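PDB 6LBK: Poly(A) RNA polymerase GLD2 from Rattus norvegicus, which probably adds AMP units from ATP to the 3' ends of selected cytoplasmic mRNAs and of specific microRNAs, using magnesium or manganese ions. Local coordinates for residues 75-80 with 91-96; 110-115 with 172-177; 130-135 with 159-164. The protein carries 1 engineered substitution. One frame throughout, in Å; residues are numbered along the deposited sequence.

How the interactions relate
The three contacts illustrate how a mixed sheet is built and then roofed by helices. Interaction 2 lies within the sheet: two parallel strands held by backbone hydrogen bonds, with D111 on one face and a greasy layer on the other. Interactions 1 and 3 lay helices 67-85 and 128-144 on that greasy face. Interaction 1 is a buried contact that mixes leucine packing with an arginine that donates to a strand carbonyl, whereas interaction 3 is van der Waals packing without a hydrogen bond between its segments and runs from a buried leucine and valine out to an exposed arginine. Interactions 1 and 3 each touch interaction 2 but not each other.

Interaction 1 of 3, residues 75-80 with 91-96; sequences LCRAQL and SRLFLV
R77 and L93 run alongside one another between helix 67-85 and strand 91-96, the ends of their side chains heading opposite ways. CG of R77 stands anti to its own backbone N (chi1 -178°), which sends the chain out toward the strand, and bends at chi2 and chi3 then fold the guanidinium back. The aliphatic part thus lies across the strand backbone, with CG of R77 beside CG of L93 and CD of R77 3.6 Å from the backbone N of L95. At the end of the chain, NH1 of R77 donates to the carbonyl O of L93 at 2.9 Å. The bond is bent, 139° at the hydrogen, and the oxygen sits at the guanidinium edge, somewhat tilted from its plane. NH2 has its own partner in E74, a salt bridge from the same helix that helps to fix the rotation of the group. A methionine in place of R77 would probably leave the L93 carbonyl without this donor and E74 without its charge partner. L93 answers in the other direction: its CD2 branch reaches the helix, 3.6 Å from CB of L80 and equally close to the carbonyl O of R77. OE1 of Q81, the residue after L80 in the helix, accepts a hydrogen bond from the backbone N of L93. The two axes pass 8.3 Å apart and nearly antiparallel, at 167°, so the contact is a helix laid along the edge strand that follows it, as in the two-layer alpha/beta palm of nucleotidyltransferases of the DNA polymerase beta type.

Interaction 2 of 3, residues 110-115 with 172-177; sequences GDLCLV and VEFALN. Engineered in segment 172-177: A175 (natural residue Asp).
G110 and F174 start a run of paired residues that continues through D111 with A175, L112 with L176 and C113 with N177. Five backbone hydrogen bonds join the two parallel strands, whose axes lie 25° apart, beginning with G110 N to the O of E173 at 2.9 Å, a nearly straight bond of 171°, and ending with L114 N to the O of N177. Between them come A175 N to G110 O, L112 N to A175 O and N177 N to L112 O. CA-H...O contacts reinforce the pairing, the CA of F174 lying 3.2 Å from the O of G110.

Apolar packing fills one face. The F174 ring reaches over G110, its CD1 3.4 Å from the glycine CA, and a CB at that position would collide with the ring. CD1 of L112 meets CD1 of F174 at 3.8 Å, the two side chains crossing obliquely, while V172 CG1 lies over one face of the ring toward its rim. Farther along, CB of L112 touches CG of L176 at 4.1 Å.

The other face carries D111 paired with A175 and C113 paired with N177. CG of N177 stands between its backbone N and carbonyl carbon (chi1 70°), which brings OD1 3.7 Å from SG of C113; OD1 also accepts a hydrogen bond from N180 N. OD1 of D111 lies 3.8 Å from CB of A175, an engineered residue replacing the natural aspartate.

D111 probably binds the catalytic magnesium together with D109. The presence of D111 and, in the natural protein, of an aspartate on the neighbouring strand is consistent with the acidic active site of polymerase beta-type nucleotidyltransferases.

Interaction 3 of 3, residues 130-135 with 159-164; sequences EARHIL and KVPIVK
The seating of helix 128-144 on the palm sheet, where a leucine settles into the start of a strand, is represented here by L135 with P161 and V163. CG of L135 lies anti to its backbone N (chi1 -166°), which carries the fork of the side chain toward strand 162-167, and the two methyls divide the work. CD1 goes to V163, meeting its CG2 at 3.4 Å, a close apolar contact in which the two side chains interleave, each pointing past the other's end toward the facing backbone. CD2 turns instead to the chain just before the strand: it sits 3.4 Å from the carbonyl O of P161, and also meets the backbone N of I162 and CB of P161. The leucine therefore straddles the passage from loop to strand, touching backbone as well as side chains. One helical turn earlier, R132 adds only the aliphatic part of its chain, CG standing 4.3 Å from CG of P161, at the more exposed margin of the contact.

Beneath the helix, L135 also reaches L155 of strand 150-156 and L176 and V178 of strand 172-178, and thus spans three adjacent strands. V163 shares that layer by touching L155, and its backbone is hydrogen-bonded to L176 of the adjoining strand, while I162 faces away from the helix and touches A175, on the same side of the sheet as D111.

Interaction 1 of 3, residues 75-80 with 91-96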
loop_
_atom_site.group_PDB
_atom_site.type_symbol
_atom_site.label_atom_id
_atom_site.label_comp_id
_atom_site.label_asym_id
_atom_site.label_seq_id
_atom_site.Cartn_x
_atom_site.Cartn_y
_atom_site.Cartn_z
ATOM N N LEU A 75 -12.778 -6.599 14.728
ATOM C CA LEU A 75 -14.120 -6.878 15.235
ATOM C C LEU A 75 -15.153 -6.679 14.142
ATOM O O LEU A 75 -16.100 -7.473 14.011
ATOM C CB LEU A 75 -14.432 -5.958 16.410
ATOM C CG LEU A 75 -13.582 -6.193 17.630
ATOM C CD1 LEU A 75 -13.819 -5.087 18.655
ATOM C CD2 LEU A 75 -13.944 -7.569 18.161
ATOM N N CYS A 76 -14.958 -5.650 13.313
ATOM C CA CYS A 76 -15.858 -5.464 12.184
ATOM C C CYS A 76 -15.716 -6.587 11.148
ATOM O O CYS A 76 -16.722 -7.062 10.602
ATOM C CB CYS A 76 -15.614 -4.098 11.566
ATOM S SG CYS A 76 -16.724 -3.802 10.201
ATOM N N ARG A 77 -14.475 -7.030 10.877
ATOM C CA ARG A 77 -14.236 -8.113 9.923
ATOM C C ARG A 77 -14.901 -9.412 10.370
ATOM O O ARG A 77 -15.580 -10.084 9.582
ATOM C CB ARG A 77 -12.736 -8.356 9.752
ATOM C CG ARG A 77 -12.452 -9.440 8.728
ATOM C CD ARG A 77 -11.218 -10.253 9.012
ATOM N NE ARG A 77 -11.269 -10.919 10.305
ATOM C CZ ARG A 77 -11.950 -12.037 10.522
ATOM N NH1 ARG A 77 -12.646 -12.578 9.525
ATOM N NH2 ARG A 77 -11.941 -12.612 11.717
ATOM N N ALA A 78 -14.703 -9.793 11.632
ATOM C CA ALA A 78 -15.326 -11.009 12.146
ATOM C C ALA A 78 -16.856 -10.917 12.146
ATOM O O ALA A 78 -17.536 -11.879 11.749
ATOM C CB ALA A 78 -14.802 -11.291 13.543
ATOM N N GLN A 79 -17.425 -9.766 12.556
ATOM C CA GLN A 79 -18.891 -9.651 12.551
ATOM C C GLN A 79 -19.439 -9.732 11.138
ATOM O O GLN A 79 -20.466 -10.363 10.894
ATOM C CB GLN A 79 -19.361 -8.349 13.214
ATOM C CG GLN A 79 -20.852 -8.057 13.051
ATOM C CD GLN A 79 -21.758 -9.061 13.809
ATOM O OE1 GLN A 79 -21.370 -9.628 14.828
ATOM N NE2 GLN A 79 -22.971 -9.250 13.319
ATOM N N LEU A 80 -18.768 -9.106 10.191
ATOM C CA LEU A 80 -19.264 -9.157 8.831
ATOM C C LEU A 80 -19.092 -10.546 8.229
ATOM O O LEU A 80 -19.929 -10.976 7.441
ATOM C CB LEU A 80 -18.583 -8.084 7.991
ATOM C CG LEU A 80 -19.113 -6.690 8.326
ATOM C CD1 LEU A 80 -18.582 -5.677 7.326
ATOM C CD2 LEU A 80 -20.650 -6.656 8.356
ATOM N N SER A 91 -17.826 -19.080 2.705
ATOM C CA SER A 91 -17.033 -17.885 2.447
ATOM C C SER A 91 -16.249 -17.481 3.685
ATOM O O SER A 91 -16.688 -17.717 4.818
ATOM C CB SER A 91 -17.914 -16.711 2.005
ATOM O OG SER A 91 -18.729 -16.251 3.055
ATOM N N ARG A 92 -15.085 -16.884 3.454
ATOM C CA ARG A 92 -14.281 -16.285 4.512
ATOM C C ARG A 92 -13.908 -14.849 4.149
ATOM O O ARG A 92 -13.688 -14.526 2.980
ATOM C CB ARG A 92 -13.023 -17.108 4.774
ATOM C CG ARG A 92 -12.408 -16.891 6.134
ATOM C CD ARG A 92 -11.175 -17.761 6.300
ATOM N NE ARG A 92 -11.485 -19.193 6.253
ATOM C CZ ARG A 92 -11.301 -19.981 5.193
ATOM N NH1 ARG A 92 -10.801 -19.485 4.064
ATOM N NH2 ARG A 92 -11.611 -21.273 5.264
ATOM N N LEU A 93 -13.756 -14.009 5.171
ATOM C CA LEU A 93 -13.526 -12.579 5.001
ATOM C C LEU A 93 -12.152 -12.213 5.559
ATOM O O LEU A 93 -11.881 -12.429 6.751
ATOM C CB LEU A 93 -14.616 -11.798 5.727
ATOM C CG LEU A 93 -14.755 -10.326 5.397
ATOM C CD1 LEU A 93 -14.841 -10.247 3.915
ATOM C CD2 LEU A 93 -16.013 -9.781 6.066
ATOM N N PHE A 94 -11.293 -11.644 4.713
ATOM C CA PHE A 94 -9.906 -11.368 5.074
ATOM C C PHE A 94 -9.650 -9.876 5.166
ATOM O O PHE A 94 -9.980 -9.132 4.233
ATOM C CB PHE A 94 -8.948 -11.965 4.050
ATOM C CG PHE A 94 -8.802 -13.433 4.150
ATOM C CD1 PHE A 94 -9.761 -14.281 3.628
ATOM C CD2 PHE A 94 -7.678 -13.975 4.731
ATOM C CE1 PHE A 94 -9.593 -15.658 3.702
ATOM C CE2 PHE A 94 -7.512 -15.350 4.825
ATOM C CZ PHE A 94 -8.467 -16.196 4.309
ATOM N N LEU A 95 -9.000 -9.443 6.247
ATOM C CA LEU A 95 -8.402 -8.109 6.232
ATOM C C LEU A 95 -7.175 -8.137 5.343
ATOM O O LEU A 95 -6.382 -9.077 5.412
ATOM C CB LEU A 95 -8.004 -7.651 7.627
ATOM C CG LEU A 95 -8.931 -6.606 8.261
ATOM C CD1 LEU A 95 -8.436 -6.163 9.629
ATOM C CD2 LEU A 95 -9.092 -5.425 7.357
ATOM N N VAL A 96 -7.049 -7.127 4.479
ATOM C CA VAL A 96 -5.956 -6.999 3.520
ATOM C C VAL A 96 -5.515 -5.532 3.441
ATOM O O VAL A 96 -6.206 -4.623 3.905
ATOM C CB VAL A 96 -6.393 -7.506 2.128
ATOM C CG1 VAL A 96 -6.687 -8.985 2.173
ATOM C CG2 VAL A 96 -7.640 -6.746 1.656
#

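Interaction 2 of 3, residues 110-115 with 172-177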
loop_
_atom_site.group_PDB
_atom_site.type_symbol
_atom_site.label_atom_id
_atom_site.label_comp_id
_atom_site.label_asym_id
_atom_site.label_seq_id
_atom_site.Cartn_x
_atom_site.Cartn_y
_atom_site.Cartn_z
ATOM N N GLY A 110 -10.188 0.400 5.893
ATOM C CA GLY A 110 -10.096 -1.047 5.953
ATOM C C GLY A 110 -10.368 -1.595 4.566
ATOM O O GLY A 110 -11.192 -1.062 3.836
ATOM N N ASP A 111 -9.626 -2.640 4.207
ATOM C CA ASP A 111 -9.811 -3.380 2.968
ATOM C C ASP A 111 -10.132 -4.820 3.340
ATOM O O ASP A 111 -9.422 -5.436 4.142
ATOM C CB ASP A 111 -8.555 -3.332 2.087
ATOM C CG ASP A 111 -8.305 -1.951 1.468
ATOM O OD1 ASP A 111 -8.992 -1.595 0.469
ATOM O OD2 ASP A 111 -7.408 -1.224 1.981
ATOM N N LEU A 112 -11.200 -5.350 2.751
ATOM C CA LEU A 112 -11.693 -6.679 3.022
ATOM C C LEU A 112 -11.764 -7.439 1.707
ATOM O O LEU A 112 -12.156 -6.894 0.665
ATOM C CB LEU A 112 -13.092 -6.642 3.702
ATOM C CG LEU A 112 -13.154 -5.802 4.970
ATOM C CD1 LEU A 112 -14.589 -5.411 5.334
ATOM C CD2 LEU A 112 -12.529 -6.570 6.101
ATOM N N CYS A 113 -11.428 -8.710 1.779
ATOM C CA CYS A 113 -11.436 -9.571 0.620
ATOM C C CYS A 113 -12.309 -10.773 0.961
ATOM O O CYS A 113 -11.982 -11.541 1.880
ATOM C CB CYS A 113 -10.022 -9.978 0.277
ATOM S SG CYS A 113 -10.041 -11.112 -1.015
ATOM N N LEU A 114 -13.404 -10.919 0.229
ATOM C CA LEU A 114 -14.353 -12.025 0.471
ATOM C C LEU A 114 -13.960 -13.199 -0.409
ATOM O O LEU A 114 -13.873 -13.024 -1.591
ATOM C CB LEU A 114 -15.758 -11.519 0.166
ATOM C CG LEU A 114 -16.885 -12.518 0.363
ATOM C CD1 LEU A 114 -16.950 -12.983 1.796
ATOM C CD2 LEU A 114 -18.202 -11.908 -0.046
ATOM N N VAL A 115 -13.688 -14.337 0.209
ATOM C CA VAL A 115 -13.304 -15.557 -0.540
ATOM C C VAL A 115 -14.496 -16.500 -0.558
ATOM O O VAL A 115 -14.895 -16.974 0.499
ATOM C CB VAL A 115 -12.118 -16.243 0.133
ATOM C CG1 VAL A 115 -11.461 -17.204 -0.821
ATOM C CG2 VAL A 115 -11.126 -15.212 0.601
ATOM N N VAL A 172 -15.405 3.670 10.926
ATOM C CA VAL A 172 -14.282 3.461 10.002
ATOM C C VAL A 172 -14.815 3.124 8.614
ATOM O O VAL A 172 -15.791 2.373 8.466
ATOM C CB VAL A 172 -13.301 2.367 10.499
ATOM C CG1 VAL A 172 -12.491 1.772 9.369
ATOM C CG2 VAL A 172 -12.343 2.932 11.534
ATOM N N GLU A 173 -14.163 3.683 7.596
ATOM C CA GLU A 173 -14.491 3.397 6.208
ATOM C C GLU A 173 -13.807 2.121 5.734
ATOM O O GLU A 173 -12.641 1.870 6.042
ATOM C CB GLU A 173 -14.069 4.572 5.329
ATOM C CG GLU A 173 -14.612 4.537 3.914
ATOM C CD GLU A 173 -16.011 5.138 3.814
ATOM O OE1 GLU A 173 -16.671 4.931 2.768
ATOM O OE2 GLU A 173 -16.448 5.817 4.778
ATOM N N PHE A 174 -14.550 1.312 4.988
ATOM C CA PHE A 174 -14.116 0.013 4.510
ATOM C C PHE A 174 -14.391 -0.107 3.023
ATOM O O PHE A 174 -15.328 0.499 2.486
ATOM C CB PHE A 174 -14.851 -1.160 5.215
ATOM C CG PHE A 174 -14.318 -1.494 6.573
ATOM C CD1 PHE A 174 -13.143 -2.219 6.705
ATOM C CD2 PHE A 174 -14.997 -1.107 7.702
ATOM C CE1 PHE A 174 -12.649 -2.543 7.959
ATOM C CE2 PHE A 174 -14.514 -1.421 8.954
ATOM C CZ PHE A 174 -13.328 -2.142 9.085
ATOM N N ALA A 175 -13.589 -0.946 2.384
ATOM C CA ALA A 175 -13.733 -1.325 0.989
ATOM C C ALA A 175 -13.659 -2.843 0.912
ATOM O O ALA A 175 -12.644 -3.431 1.282
ATOM C CB ALA A 175 -12.627 -0.680 0.150
ATOM N N LEU A 176 -14.722 -3.469 0.434
ATOM C CA LEU A 176 -14.815 -4.915 0.338
ATOM C C LEU A 176 -14.841 -5.308 -1.128
ATOM O O LEU A 176 -15.606 -4.733 -1.907
ATOM C CB LEU A 176 -16.069 -5.420 1.069
ATOM C CG LEU A 176 -16.283 -6.931 1.131
ATOM C CD1 LEU A 176 -16.999 -7.275 2.415
ATOM C CD2 LEU A 176 -17.095 -7.421 -0.055
ATOM N N ASN A 177 -14.003 -6.269 -1.505
ATOM C CA ASN A 177 -14.052 -6.837 -2.843
ATOM C C ASN A 177 -14.300 -8.328 -2.724
ATOM O O ASN A 177 -14.242 -8.899 -1.634
ATOM C CB ASN A 177 -12.769 -6.548 -3.640
ATOM C CG ASN A 177 -11.578 -7.314 -3.129
ATOM O OD1 ASN A 177 -11.499 -8.537 -3.262
ATOM N ND2 ASN A 177 -10.622 -6.591 -2.538
#

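Interaction 3 of 3, residues 130-135 with 159-164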
loop_
_atom_site.group_PDB
_atom_site.type_symbol
_atom_site.label_atom_id
_atom_site.label_comp_id
_atom_site.label_asym_id
_atom_site.label_seq_id
_atom_site.Cartn_x
_atom_site.Cartn_y
_atom_site.Cartn_z
ATOM N N GLU A 130 -19.357 -14.329 -11.478
ATOM C CA GLU A 130 -19.631 -14.715 -10.100
ATOM C C GLU A 130 -19.218 -13.614 -9.130
ATOM O O GLU A 130 -19.951 -13.311 -8.183
ATOM C CB GLU A 130 -18.922 -16.030 -9.768
ATOM C CG GLU A 130 -19.540 -16.787 -8.600
ATOM C CD GLU A 130 -20.971 -17.216 -8.872
ATOM O OE1 GLU A 130 -21.181 -18.041 -9.782
ATOM O OE2 GLU A 130 -21.890 -16.719 -8.186
ATOM N N ALA A 131 -18.024 -13.034 -9.320
ATOM C CA ALA A 131 -17.544 -11.992 -8.412
ATOM C C ALA A 131 -18.505 -10.809 -8.347
ATOM O O ALA A 131 -18.789 -10.294 -7.259
ATOM C CB ALA A 131 -16.154 -11.522 -8.836
ATOM N N ARG A 132 -19.056 -10.390 -9.489
ATOM C CA ARG A 132 -20.024 -9.295 -9.465
ATOM C C ARG A 132 -21.356 -9.728 -8.870
ATOM O O ARG A 132 -21.971 -8.954 -8.130
ATOM C CB ARG A 132 -20.242 -8.646 -10.840
ATOM C CG ARG A 132 -19.065 -7.813 -11.371
ATOM C CD ARG A 132 -19.550 -6.772 -12.399
ATOM N NE ARG A 132 -19.851 -7.279 -13.736
ATOM C CZ ARG A 132 -20.448 -6.557 -14.685
ATOM N NH1 ARG A 132 -20.823 -5.310 -14.430
ATOM N NH2 ARG A 132 -20.679 -7.077 -15.885
ATOM N N HIS A 133 -21.839 -10.941 -9.190
ATOM C CA HIS A 133 -23.105 -11.377 -8.593
ATOM C C HIS A 133 -23.006 -11.418 -7.075
ATOM O O HIS A 133 -23.910 -10.958 -6.363
ATOM C CB HIS A 133 -23.489 -12.777 -9.085
ATOM C CG HIS A 133 -24.225 -12.807 -10.386
ATOM N ND1 HIS A 133 -24.903 -13.926 -10.821
ATOM C CD2 HIS A 133 -24.372 -11.877 -11.359
ATOM C CE1 HIS A 133 -25.449 -13.680 -11.999
ATOM N NE2 HIS A 133 -25.141 -12.444 -12.349
ATOM N N ILE A 134 -21.888 -11.922 -6.561
ATOM C CA ILE A 134 -21.682 -11.964 -5.118
ATOM C C ILE A 134 -21.552 -10.563 -4.535
ATOM O O ILE A 134 -22.103 -10.287 -3.466
ATOM C CB ILE A 134 -20.479 -12.847 -4.769
ATOM C CG1 ILE A 134 -20.711 -14.264 -5.294
ATOM C CG2 ILE A 134 -20.212 -12.821 -3.272
ATOM C CD1 ILE A 134 -19.412 -14.966 -5.587
ATOM N N LEU A 135 -20.785 -9.671 -5.179
ATOM C CA LEU A 135 -20.631 -8.337 -4.605
ATOM C C LEU A 135 -21.963 -7.611 -4.552
ATOM O O LEU A 135 -22.274 -6.933 -3.564
ATOM C CB LEU A 135 -19.617 -7.511 -5.388
ATOM C CG LEU A 135 -19.189 -6.251 -4.634
ATOM C CD1 LEU A 135 -18.653 -6.604 -3.284
ATOM C CD2 LEU A 135 -18.128 -5.522 -5.414
ATOM N N LYS A 159 -11.675 -1.391 -11.823
ATOM C CA LYS A 159 -11.152 -2.684 -12.260
ATOM C C LYS A 159 -11.475 -3.770 -11.246
ATOM O O LYS A 159 -11.924 -4.863 -11.608
ATOM C CB LYS A 159 -9.644 -2.587 -12.481
ATOM C CG LYS A 159 -9.261 -1.735 -13.675
ATOM C CD LYS A 159 -7.783 -1.409 -13.639
ATOM C CE LYS A 159 -7.409 -0.430 -14.725
ATOM N NZ LYS A 159 -6.294 0.425 -14.249
ATOM N N VAL A 160 -11.280 -3.470 -9.968
ATOM C CA VAL A 160 -11.741 -4.345 -8.897
ATOM C C VAL A 160 -13.021 -3.734 -8.339
ATOM O O VAL A 160 -12.961 -2.734 -7.602
ATOM C CB VAL A 160 -10.671 -4.514 -7.805
ATOM C CG1 VAL A 160 -11.136 -5.537 -6.779
ATOM C CG2 VAL A 160 -9.319 -4.894 -8.419
ATOM N N PRO A 161 -14.198 -4.272 -8.684
ATOM C CA PRO A 161 -15.439 -3.689 -8.167
ATOM C C PRO A 161 -15.414 -3.761 -6.649
ATOM O O PRO A 161 -14.902 -4.720 -6.074
ATOM C CB PRO A 161 -16.537 -4.574 -8.771
ATOM C CG PRO A 161 -15.839 -5.384 -9.857
ATOM C CD PRO A 161 -14.443 -5.546 -9.379
ATOM N N ILE A 162 -15.950 -2.731 -6.002
ATOM C CA ILE A 162 -15.850 -2.624 -4.556
ATOM C C ILE A 162 -17.206 -2.242 -3.980
ATOM O O ILE A 162 -18.018 -1.593 -4.642
ATOM C CB ILE A 162 -14.755 -1.586 -4.192
ATOM C CG1 ILE A 162 -13.387 -2.234 -4.240
ATOM C CG2 ILE A 162 -14.959 -0.969 -2.823
ATOM C CD1 ILE A 162 -12.310 -1.216 -4.309
ATOM N N VAL A 163 -17.461 -2.676 -2.744
ATOM C CA VAL A 163 -18.520 -2.121 -1.913
ATOM C C VAL A 163 -17.823 -1.257 -0.878
ATOM O O VAL A 163 -16.997 -1.749 -0.099
ATOM C CB VAL A 163 -19.375 -3.204 -1.233
ATOM C CG1 VAL A 163 -20.164 -2.590 -0.093
ATOM C CG2 VAL A 163 -20.347 -3.841 -2.207
ATOM N N LYS A 164 -18.133 0.029 -0.880
ATOM C CA LYS A 164 -17.592 0.959 0.092
ATOM C C LYS A 164 -18.642 1.188 1.161
ATOM O O LYS A 164 -19.829 1.357 0.859
ATOM C CB LYS A 164 -17.215 2.293 -0.550
ATOM C CG LYS A 164 -15.801 2.368 -1.041
ATOM C CD LYS A 164 -15.285 3.770 -0.854
ATOM C CE LYS A 164 -13.850 3.869 -1.291
ATOM N NZ LYS A 164 -13.436 5.291 -1.436
#